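Local coordinates for protein chromatin structure-remodeling complex subunit RSC2 (Saccharomyces cerevisiae, PDB 4BB7) that serves as a subunit of the RSC chromatin-remodelling complex, which acts in transcription regulation and nucleosome positioning, and binds histone H3 through the BAH domain described here, at residues Q72-V77 with F130-S135; I107-Y112 with R166-Y171; R209-R214 with Y220-D225. All coordinates share one frame; numbering follows the deposited sequence.

Contact 1 of 3, residues Q72-V77 with F130-S135; sequences QTVHRV and FRYNES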
loop_
_atom_site.group_PDB
_atom_site.type_symbol
_atom_site.label_atom_id
_atom_site.label_comp_id
_atom_site.label_asym_id
_atom_site.label_seq_id
_atom_site.Cartn_x
_atom_site.Cartn_y
_atom_site.Cartn_z
ATOM N N GLN A 72 -4.153 23.380 -4.061
ATOM C CA GLN A 72 -3.248 22.271 -3.784
ATOM C C GLN A 72 -2.270 22.001 -4.924
ATOM O O GLN A 72 -1.466 21.072 -4.849
ATOM C CB GLN A 72 -4.044 21.004 -3.457
ATOM C CG GLN A 72 -4.783 21.064 -2.126
ATOM C CD GLN A 72 -5.763 19.921 -1.943
ATOM O OE1 GLN A 72 -6.345 19.420 -2.909
ATOM N NE2 GLN A 72 -5.952 19.503 -0.697
ATOM N N THR A 73 -2.330 22.812 -5.976
ATOM C CA THR A 73 -1.465 22.602 -7.137
ATOM C C THR A 73 -0.463 23.733 -7.359
ATOM O O THR A 73 -0.568 24.813 -6.772
ATOM C CB THR A 73 -2.280 22.421 -8.435
ATOM O OG1 THR A 73 -3.136 23.554 -8.624
ATOM C CG2 THR A 73 -3.120 21.153 -8.379
ATOM N N VAL A 74 0.515 23.464 -8.213
ATOM C CA VAL A 74 1.443 24.486 -8.664
ATOM C C VAL A 74 1.004 24.954 -10.048
ATOM O O VAL A 74 0.873 24.146 -10.972
ATOM C CB VAL A 74 2.879 23.939 -8.734
ATOM C CG1 VAL A 74 3.818 24.985 -9.304
ATOM C CG2 VAL A 74 3.339 23.493 -7.352
ATOM N N HIS A 75 0.770 26.255 -10.187
ATOM C CA HIS A 75 0.273 26.808 -11.443
ATOM C C HIS A 75 0.588 28.292 -11.604
ATOM O O HIS A 75 0.831 29.005 -10.625
ATOM C CB HIS A 75 -1.238 26.603 -11.541
ATOM C CG HIS A 75 -1.996 27.183 -10.389
ATOM N ND1 HIS A 75 -2.274 26.466 -9.246
ATOM C CD2 HIS A 75 -2.519 28.417 -10.197
ATOM C CE1 HIS A 75 -2.945 27.229 -8.402
ATOM N NE2 HIS A 75 -3.107 28.417 -8.956
ATOM N N ARG A 76 0.575 28.746 -12.854
ATOM C CA ARG A 76 0.753 30.158 -13.173
ATOM C C ARG A 76 -0.214 31.008 -12.362
ATOM O O ARG A 76 -1.391 30.678 -12.223
ATOM C CB ARG A 76 0.543 30.397 -14.672
ATOM C CG ARG A 76 1.587 29.727 -15.554
ATOM C CD ARG A 76 1.169 29.685 -17.018
ATOM N NE ARG A 76 0.718 30.983 -17.514
ATOM C CZ ARG A 76 0.708 31.330 -18.798
ATOM N NH1 ARG A 76 1.134 30.483 -19.726
ATOM N NH2 ARG A 76 0.276 32.530 -19.155
ATOM N N VAL A 77 0.292 32.111 -11.826
ATOM C CA VAL A 77 -0.493 32.968 -10.951
ATOM C C VAL A 77 -1.756 33.480 -11.641
ATOM O O VAL A 77 -2.722 33.873 -10.981
ATOM C CB VAL A 77 0.344 34.163 -10.471
ATOM C CG1 VAL A 77 0.642 35.098 -11.636
ATOM C CG2 VAL A 77 -0.373 34.901 -9.362
ATOM N N PHE A 130 -9.209 19.182 -16.379
ATOM C CA PHE A 130 -7.783 18.905 -16.529
ATOM C C PHE A 130 -7.269 17.822 -15.585
ATOM O O PHE A 130 -7.743 17.684 -14.458
ATOM C CB PHE A 130 -6.975 20.183 -16.290
ATOM C CG PHE A 130 -7.352 21.317 -17.194
ATOM C CD1 PHE A 130 -6.750 21.458 -18.437
ATOM C CD2 PHE A 130 -8.307 22.241 -16.804
ATOM C CE1 PHE A 130 -7.096 22.499 -19.273
ATOM C CE2 PHE A 130 -8.657 23.285 -17.634
ATOM C CZ PHE A 130 -8.049 23.416 -18.873
ATOM N N ARG A 131 -6.291 17.058 -16.056
ATOM C CA ARG A 131 -5.501 16.208 -15.177
ATOM C C ARG A 131 -4.202 16.937 -14.845
ATOM O O ARG A 131 -3.753 17.799 -15.605
ATOM C CB ARG A 131 -5.224 14.844 -15.817
ATOM C CG ARG A 131 -4.658 14.896 -17.225
ATOM C CD ARG A 131 -4.373 13.488 -17.742
ATOM N NE ARG A 131 -3.925 13.472 -19.134
ATOM C CZ ARG A 131 -2.653 13.529 -19.512
ATOM N NH1 ARG A 131 -1.689 13.612 -18.601
ATOM N NH2 ARG A 131 -2.341 13.505 -20.802
ATOM N N TYR A 132 -3.610 16.594 -13.706
ATOM C CA TYR A 132 -2.470 17.333 -13.177
ATOM C C TYR A 132 -1.190 16.497 -13.134
ATOM O O TYR A 132 -1.131 15.460 -12.472
ATOM C CB TYR A 132 -2.814 17.862 -11.782
ATOM C CG TYR A 132 -1.703 18.607 -11.076
ATOM C CD1 TYR A 132 -1.222 19.811 -11.571
ATOM C CD2 TYR A 132 -1.159 18.122 -9.890
ATOM C CE1 TYR A 132 -0.216 20.503 -10.918
ATOM C CE2 TYR A 132 -0.155 18.806 -9.229
ATOM C CZ TYR A 132 0.314 19.997 -9.750
ATOM O OH TYR A 132 1.313 20.685 -9.097
ATOM N N ASN A 133 -0.171 16.960 -13.850
ATOM C CA ASN A 133 1.150 16.340 -13.820
ATOM C C ASN A 133 1.946 16.841 -12.615
ATOM O O ASN A 133 2.370 17.995 -12.580
ATOM C CB ASN A 133 1.896 16.659 -15.121
ATOM C CG ASN A 133 3.300 16.066 -15.164
ATOM O OD1 ASN A 133 3.890 15.736 -14.135
ATOM N ND2 ASN A 133 3.846 15.945 -16.368
ATOM N N GLU A 134 2.148 15.973 -11.630
ATOM C CA GLU A 134 2.847 16.354 -10.402
ATOM C C GLU A 134 4.358 16.490 -10.577
ATOM O O GLU A 134 5.038 17.087 -9.748
ATOM C CB GLU A 134 2.561 15.342 -9.294
ATOM C CG GLU A 134 1.193 15.475 -8.660
ATOM C CD GLU A 134 0.928 14.383 -7.649
ATOM O OE1 GLU A 134 0.874 13.204 -8.053
ATOM O OE2 GLU A 134 0.789 14.704 -6.449
ATOM N N SER A 135 4.885 15.923 -11.650
ATOM C CA SER A 135 6.318 15.961 -11.889
ATOM C C SER A 135 6.742 17.258 -12.576
ATOM O O SER A 135 7.682 17.922 -12.144
ATOM C CB SER A 135 6.744 14.748 -12.714
ATOM O OG SER A 135 6.382 13.545 -12.057
#
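Thr-73 and Val-74 meet Tyr-132 in the interior of the BAH domain, where the short strand 130-133 passes the loop that leads into strand 75-76. Phe-130 starts the strand with its ring against Met-87 and in a cation-pi contact with Arg-79, and the backbone of Arg-131 bonds to Asn-140 of the antiparallel strand 138-141. Tyr-132 then carries the contact. With CG opposite the backbone N (chi1 178°), its side chain reaches across to the 72-77 segment. Thr-73 CG2 sits almost exactly over the ring, 3.7 Å from the Tyr-132 centroid and 2° off the normal, a face-on CH-pi contact. The hydroxyl of Thr-73 is engaged with Pro-70 O and also accepts a bond from His-75 ND1, which should help hold the methyl in place. At the far end of the ring, Val-74 N donates a nearly straight hydrogen bond to Tyr-132 OH (3.0 Å, 165°), and Val-74 CB packs 3.6 Å from Tyr-132 OH. As the chain turns away, Asn-133 closes an Asx turn in which its OD1 accepts from Ser-135 N at 2.7 Å. The carboxylate of Glu-134, within that turn, is held by Tyr-68 and Gln-91. Its backbone lies over the ring face opposite Thr-73, with Glu-134 N 4.3 Å above the Tyr-132 plane near the rim.

Contact 2 of 3, residues I107-Y112 with R166-Y171; sequences IHFTRY and RKFFKY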
loop_
_atom_site.group_PDB
_atom_site.type_symbol
_atom_site.label_atom_id
_atom_site.label_comp_id
_atom_site.label_asym_id
_atom_site.label_seq_id
_atom_site.Cartn_x
_atom_site.Cartn_y
_atom_site.Cartn_z
ATOM N N ILE A 107 -17.913 15.572 -12.093
ATOM C CA ILE A 107 -18.388 15.497 -13.473
ATOM C C ILE A 107 -17.325 15.978 -14.467
ATOM O O ILE A 107 -16.496 16.830 -14.145
ATOM C CB ILE A 107 -19.700 16.297 -13.672
ATOM C CG1 ILE A 107 -20.355 15.940 -15.007
ATOM C CG2 ILE A 107 -19.442 17.790 -13.588
ATOM C CD1 ILE A 107 -21.684 16.626 -15.234
ATOM N N HIS A 108 -17.354 15.416 -15.672
ATOM C CA HIS A 108 -16.406 15.781 -16.717
ATOM C C HIS A 108 -16.827 17.074 -17.415
ATOM O O HIS A 108 -17.950 17.186 -17.907
ATOM C CB HIS A 108 -16.283 14.647 -17.734
ATOM C CG HIS A 108 -15.221 14.874 -18.763
ATOM N ND1 HIS A 108 -15.398 14.570 -20.096
ATOM C CD2 HIS A 108 -13.969 15.378 -18.655
ATOM C CE1 HIS A 108 -14.301 14.876 -20.764
ATOM N NE2 HIS A 108 -13.418 15.368 -19.913
ATOM N N PHE A 109 -15.921 18.047 -17.464
ATOM C CA PHE A 109 -16.250 19.364 -18.008
ATOM C C PHE A 109 -17.019 19.316 -19.323
ATOM O O PHE A 109 -18.026 20.001 -19.485
ATOM C CB PHE A 109 -14.998 20.222 -18.191
ATOM C CG PHE A 109 -15.269 21.540 -18.862
ATOM C CD1 PHE A 109 -16.024 22.517 -18.223
ATOM C CD2 PHE A 109 -14.775 21.806 -20.129
ATOM C CE1 PHE A 109 -16.278 23.734 -18.836
ATOM C CE2 PHE A 109 -15.025 23.022 -20.750
ATOM C CZ PHE A 109 -15.779 23.987 -20.103
ATOM N N THR A 110 -16.538 18.516 -20.265
ATOM C CA THR A 110 -17.170 18.457 -21.578
ATOM C C THR A 110 -18.641 18.042 -21.469
ATOM O O THR A 110 -19.484 18.511 -22.231
ATOM C CB THR A 110 -16.416 17.508 -22.527
ATOM O OG1 THR A 110 -15.006 17.761 -22.437
ATOM C CG2 THR A 110 -16.873 17.716 -23.960
ATOM N N ARG A 111 -18.938 17.173 -20.505
ATOM C CA ARG A 111 -20.309 16.735 -20.243
ATOM C C ARG A 111 -21.142 17.815 -19.536
ATOM O O ARG A 111 -22.221 18.188 -20.009
ATOM C CB ARG A 111 -20.301 15.439 -19.429
ATOM C CG ARG A 111 -21.658 14.989 -18.921
ATOM C CD ARG A 111 -21.526 13.694 -18.127
ATOM N NE ARG A 111 -22.788 13.282 -17.519
ATOM C CZ ARG A 111 -22.886 12.636 -16.360
ATOM N NH1 ARG A 111 -21.793 12.327 -15.674
ATOM N NH2 ARG A 111 -24.079 12.305 -15.885
ATOM N N TYR A 112 -20.638 18.319 -18.412
ATOM C CA TYR A 112 -21.306 19.400 -17.686
ATOM C C TYR A 112 -21.514 20.603 -18.608
ATOM O O TYR A 112 -22.334 21.486 -18.339
ATOM C CB TYR A 112 -20.477 19.813 -16.464
ATOM C CG TYR A 112 -21.257 20.556 -15.401
ATOM C CD1 TYR A 112 -22.643 20.503 -15.360
ATOM C CD2 TYR A 112 -20.603 21.319 -14.439
ATOM C CE1 TYR A 112 -23.358 21.182 -14.387
ATOM C CE2 TYR A 112 -21.308 22.003 -13.458
ATOM C CZ TYR A 112 -22.685 21.930 -13.438
ATOM O OH TYR A 112 -23.392 22.606 -12.471
ATOM N N ARG A 166 -25.212 27.175 -22.048
ATOM C CA ARG A 166 -24.577 27.266 -20.740
ATOM C C ARG A 166 -23.153 27.789 -20.838
ATOM O O ARG A 166 -22.365 27.327 -21.657
ATOM C CB ARG A 166 -24.590 25.909 -20.034
ATOM C CG ARG A 166 -23.579 25.793 -18.905
ATOM C CD ARG A 166 -23.870 24.592 -18.028
ATOM N NE ARG A 166 -24.997 24.837 -17.134
ATOM C CZ ARG A 166 -25.676 23.879 -16.515
ATOM N NH1 ARG A 166 -25.346 22.607 -16.701
ATOM N NH2 ARG A 166 -26.687 24.192 -15.717
ATOM N N LYS A 167 -22.829 28.757 -19.991
ATOM C CA LYS A 167 -21.479 29.298 -19.921
ATOM C C LYS A 167 -20.954 29.168 -18.495
ATOM O O LYS A 167 -21.723 28.919 -17.570
ATOM C CB LYS A 167 -21.464 30.756 -20.388
ATOM C CG LYS A 167 -22.127 30.944 -21.746
ATOM C CD LYS A 167 -21.925 32.340 -22.312
ATOM C CE LYS A 167 -22.498 32.430 -23.719
ATOM N NZ LYS A 167 -22.147 33.714 -24.379
ATOM N N PHE A 168 -19.648 29.332 -18.319
ATOM C CA PHE A 168 -19.030 29.157 -17.010
ATOM C C PHE A 168 -18.299 30.409 -16.539
ATOM O O PHE A 168 -17.548 31.024 -17.295
ATOM C CB PHE A 168 -18.046 27.989 -17.040
ATOM C CG PHE A 168 -18.685 26.662 -17.310
ATOM C CD1 PHE A 168 -19.139 26.341 -18.578
ATOM C CD2 PHE A 168 -18.816 25.725 -16.299
ATOM C CE1 PHE A 168 -19.725 25.119 -18.830
ATOM C CE2 PHE A 168 -19.398 24.498 -16.545
ATOM C CZ PHE A 168 -19.853 24.194 -17.813
ATOM N N PHE A 169 -18.521 30.784 -15.284
ATOM C CA PHE A 169 -17.693 31.794 -14.648
ATOM C C PHE A 169 -16.411 31.116 -14.204
ATOM O O PHE A 169 -16.450 30.075 -13.546
ATOM C CB PHE A 169 -18.388 32.391 -13.423
ATOM C CG PHE A 169 -19.558 33.276 -13.748
ATOM C CD1 PHE A 169 -19.364 34.606 -14.078
ATOM C CD2 PHE A 169 -20.851 32.784 -13.696
ATOM C CE1 PHE A 169 -20.435 35.427 -14.365
ATOM C CE2 PHE A 169 -21.927 33.598 -13.982
ATOM C CZ PHE A 169 -21.719 34.923 -14.317
ATOM N N LYS A 170 -15.275 31.694 -14.576
ATOM C CA LYS A 170 -13.984 31.232 -14.086
ATOM C C LYS A 170 -13.544 32.189 -12.987
ATOM O O LYS A 170 -13.955 33.347 -12.974
ATOM C CB LYS A 170 -12.952 31.202 -15.215
ATOM C CG LYS A 170 -12.969 29.942 -16.070
ATOM C CD LYS A 170 -12.399 28.761 -15.309
ATOM C CE LYS A 170 -11.930 27.661 -16.245
ATOM N NZ LYS A 170 -10.663 28.010 -16.937
ATOM N N TYR A 171 -12.714 31.705 -12.067
ATOM C CA TYR A 171 -12.317 32.495 -10.908
ATOM C C TYR A 171 -10.806 32.518 -10.746
ATOM O O TYR A 171 -10.133 31.539 -11.053
ATOM C CB TYR A 171 -12.984 31.954 -9.640
ATOM C CG TYR A 171 -14.494 31.926 -9.730
ATOM C CD1 TYR A 171 -15.148 30.956 -10.482
ATOM C CD2 TYR A 171 -15.262 32.874 -9.075
ATOM C CE1 TYR A 171 -16.531 30.932 -10.575
ATOM C CE2 TYR A 171 -16.645 32.859 -9.160
ATOM C CZ TYR A 171 -17.273 31.888 -9.909
ATOM O OH TYR A 171 -18.646 31.877 -9.991
#
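An aromatic cluster of Phe-109, Tyr-112 and Phe-168 joins the short helix 109-114 of the BAH domain to strand 166-172, with Phe-168 as the shared member. Phe-109 brings its edge to the face of Phe-168 in a T-shaped arrangement, the centroids of the two rings 5.0 Å apart and their planes at 59°. One atom does most of the touching: Phe-109 CE1 stands over the middle of the ring and comes within 3.7 Å of Phe-168 CE1. Phe-168 in turn offers its own edge to the face of Tyr-112, in an offset T-shaped pair whose planes are at 78°, with Phe-168 CE2 4.0 Å from Tyr-112 CD2. The backbone carbonyl of Tyr-112 lies at that edge too, its O 3.7 Å from Phe-168 CZ, where the slightly positive ring hydrogens should suit it. Arg-166 flanks the cluster. A bend at chi3 (-76°) turns its guanidinium to Tyr-112, where Arg-166 NH1 approaches Tyr-112 CE1 to 3.4 Å with the two planes steeply inclined. NH1 is hydrogen-bonded to Asn-116 OD1, which probably helps keep the group beside the ring. Around this core, Tyr-82 of strand 80-82 stacks on Phe-109 and also meets Phe-168. Leu-125 and Val-127 of strand 125-128 pack against Tyr-112, while Thr-248 of strand 248-250, an antiparallel neighbour of strand 166-172, touches both Tyr-112 and Arg-166.

Contact 3 of 3, residues R209-R214 with Y220-D225; sequences RPKMQR and YATSDD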
loop_
_atom_site.group_PDB
_atom_site.type_symbol
_atom_site.label_atom_id
_atom_site.label_comp_id
_atom_site.label_asym_id
_atom_site.label_seq_id
_atom_site.Cartn_x
_atom_site.Cartn_y
_atom_site.Cartn_z
ATOM N N ARG A 209 4.567 33.999 -15.777
ATOM C CA ARG A 209 4.908 33.564 -17.126
ATOM C C ARG A 209 4.417 34.577 -18.154
ATOM O O ARG A 209 3.402 35.241 -17.944
ATOM C CB ARG A 209 4.300 32.187 -17.418
ATOM C CG ARG A 209 5.088 31.012 -16.855
ATOM C CD ARG A 209 6.466 30.906 -17.503
ATOM N NE ARG A 209 7.279 29.844 -16.914
ATOM C CZ ARG A 209 8.062 30.000 -15.850
ATOM N NH1 ARG A 209 8.142 31.179 -15.247
ATOM N NH2 ARG A 209 8.765 28.977 -15.385
ATOM N N PRO A 210 5.141 34.712 -19.270
ATOM C CA PRO A 210 4.638 35.599 -20.326
ATOM C C PRO A 210 3.276 35.128 -20.833
ATOM O O PRO A 210 3.047 33.929 -20.986
ATOM C CB PRO A 210 5.703 35.487 -21.427
ATOM C CG PRO A 210 6.524 34.276 -21.073
ATOM C CD PRO A 210 6.461 34.147 -19.588
ATOM N N LYS A 211 2.376 36.071 -21.080
ATOM C CA LYS A 211 1.027 35.742 -21.513
ATOM C C LYS A 211 0.979 35.387 -22.996
ATOM O O LYS A 211 1.863 35.761 -23.763
ATOM C CB LYS A 211 0.075 36.903 -21.209
ATOM C CG LYS A 211 0.453 38.215 -21.878
ATOM C CD LYS A 211 -0.185 38.348 -23.253
ATOM C CE LYS A 211 0.268 39.625 -23.939
ATOM N NZ LYS A 211 -0.422 39.850 -25.241
ATOM N N MET A 212 -0.065 34.668 -23.393
ATOM C CA MET A 212 -0.198 34.195 -24.764
ATOM C C MET A 212 -1.398 34.831 -25.451
ATOM O O MET A 212 -2.275 35.389 -24.790
ATOM C CB MET A 212 -0.335 32.676 -24.770
ATOM C CG MET A 212 -1.311 32.153 -23.734
ATOM S SD MET A 212 -1.133 30.381 -23.464
ATOM C CE MET A 212 0.628 30.270 -23.158
ATOM N N GLN A 213 -1.440 34.743 -26.778
ATOM C CA GLN A 213 -2.524 35.359 -27.538
ATOM C C GLN A 213 -3.674 34.386 -27.785
ATOM O O GLN A 213 -4.839 34.756 -27.666
ATOM C CB GLN A 213 -2.010 35.939 -28.859
ATOM C CG GLN A 213 -3.017 36.844 -29.559
ATOM C CD GLN A 213 -2.491 37.446 -30.855
ATOM O OE1 GLN A 213 -1.517 36.962 -31.432
ATOM N NE2 GLN A 213 -3.139 38.512 -31.316
ATOM N N ARG A 214 -3.347 33.144 -28.122
ATOM C CA ARG A 214 -4.371 32.135 -28.377
ATOM C C ARG A 214 -4.563 31.226 -27.160
ATOM O O ARG A 214 -3.615 30.605 -26.680
ATOM C CB ARG A 214 -4.029 31.310 -29.624
ATOM C CG ARG A 214 -3.968 32.112 -30.928
ATOM C CD ARG A 214 -3.704 31.188 -32.122
ATOM N NE ARG A 214 -3.403 31.900 -33.367
ATOM C CZ ARG A 214 -3.092 31.297 -34.516
ATOM N NH1 ARG A 214 -3.043 29.973 -34.583
ATOM N NH2 ARG A 214 -2.832 32.015 -35.600
ATOM N N TYR A 220 -6.103 31.119 -18.790
ATOM C CA TYR A 220 -5.396 32.235 -18.168
ATOM C C TYR A 220 -6.091 33.587 -18.335
ATOM O O TYR A 220 -6.703 33.866 -19.367
ATOM C CB TYR A 220 -3.956 32.294 -18.686
ATOM C CG TYR A 220 -3.267 30.947 -18.657
ATOM C CD1 TYR A 220 -2.875 30.378 -17.452
ATOM C CD2 TYR A 220 -3.018 30.238 -19.830
ATOM C CE1 TYR A 220 -2.252 29.149 -17.412
ATOM C CE2 TYR A 220 -2.388 29.001 -19.799
ATOM C CZ TYR A 220 -2.010 28.463 -18.581
ATOM O OH TYR A 220 -1.387 27.237 -18.522
ATOM N N ALA A 221 -5.980 34.421 -17.306
ATOM C CA ALA A 221 -6.688 35.696 -17.243
ATOM C C ALA A 221 -6.052 36.782 -18.113
ATOM O O ALA A 221 -6.650 37.835 -18.335
ATOM C CB ALA A 221 -6.782 36.169 -15.796
ATOM N N THR A 222 -4.846 36.521 -18.604
ATOM C CA THR A 222 -4.085 37.525 -19.335
ATOM C C THR A 222 -4.083 37.263 -20.833
ATOM O O THR A 222 -3.493 38.021 -21.602
ATOM C CB THR A 222 -2.634 37.576 -18.846
ATOM O OG1 THR A 222 -2.037 36.283 -19.000
ATOM C CG2 THR A 222 -2.582 37.971 -17.383
ATOM N N SER A 223 -4.735 36.181 -21.243
ATOM C CA SER A 223 -4.819 35.827 -22.654
ATOM C C SER A 223 -5.694 36.825 -23.396
ATOM O O SER A 223 -6.677 37.322 -22.852
ATOM C CB SER A 223 -5.401 34.422 -22.813
ATOM O OG SER A 223 -4.622 33.461 -22.120
ATOM N N ASP A 224 -5.340 37.126 -24.638
ATOM C CA ASP A 224 -6.205 37.946 -25.474
ATOM C C ASP A 224 -7.529 37.228 -25.697
ATOM O O ASP A 224 -8.602 37.796 -25.488
ATOM C CB ASP A 224 -5.539 38.239 -26.818
ATOM C CG ASP A 224 -4.544 39.373 -26.737
ATOM O OD1 ASP A 224 -4.907 40.443 -26.202
ATOM O OD2 ASP A 224 -3.400 39.191 -27.202
ATOM N N ASP A 225 -7.444 35.966 -26.107
ATOM C CA ASP A 225 -8.628 35.191 -26.457
ATOM C C ASP A 225 -9.282 34.521 -25.261
ATOM O O ASP A 225 -8.657 34.303 -24.222
ATOM C CB ASP A 225 -8.287 34.117 -27.496
ATOM C CG ASP A 225 -7.906 34.702 -28.836
ATOM O OD1 ASP A 225 -8.057 35.928 -29.019
ATOM O OD2 ASP A 225 -7.463 33.931 -29.710
HETATM O O HOH W 1 -1.566 34.198 -21.271
#
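Lys-211 places CG between its backbone N and carbonyl carbon (chi1 59°) and bends again at the next bond, which carries its chain past Thr-222 to the carboxylate of Asp-224. The salt bridge it makes there is long, with Lys-211 NZ 3.6 Å from Asp-224 OD2. Met-212 adopts a similar first torsion (chi1 45°) and runs on extended at the next bond, which sets its sulfur beside Tyr-220. This Met-aromatic contact is oblique: SD is 4.1 Å from Tyr-220 CD2 and 67° off the ring normal. Asp-224 OD2 also rests against the aliphatic part of Gln-213, with Gln-213 CG 3.3 Å away. The two segments belong to one long surface loop between strands 206-207 and 230-231, and they run side by side in the same direction without forming a regular sheet. A type I beta turn from Tyr-220 to Ser-223 starts the second of them. Backbone pairing is sparse: Asp-225 N donates to Gln-213 O at 3.3 Å, and the CA of Ser-223 makes a CH...O contact of 3.4 Å with Met-212 O. A water fills in beside this pairing, accepting from Met-212 N at 2.6 Å and donating to Thr-222 OG1 at 3.1 Å and to Ser-223 OG at 3.3 Å. Each of these hydroxyls has a further partner, Asp-78 for Thr-222 and Asp-215 for Ser-223. Tyr-220 receives Arg-76 in a cation-pi contact, and the Met-212 side chain touches the same arginine.

Following the chain from the N terminus, residues 72-77 come first and 107-112 next; contact 1 then closes at 130-135 and contact 2 at 166-171, so the two loops cross. Contact 1 brings strand 130-133 to the approach of strand 75-76, whereas contact 2 links helix 109-114 to the sheet containing strand 166-172. Their nearest atoms remain about 5 Å apart. Contact 3 follows both in series and closes a short loop of its own at the surface. It nevertheless touches contact 1 through Arg-76, which lies against both segments of contact 3 and so ties the surface loop to strand 75-76.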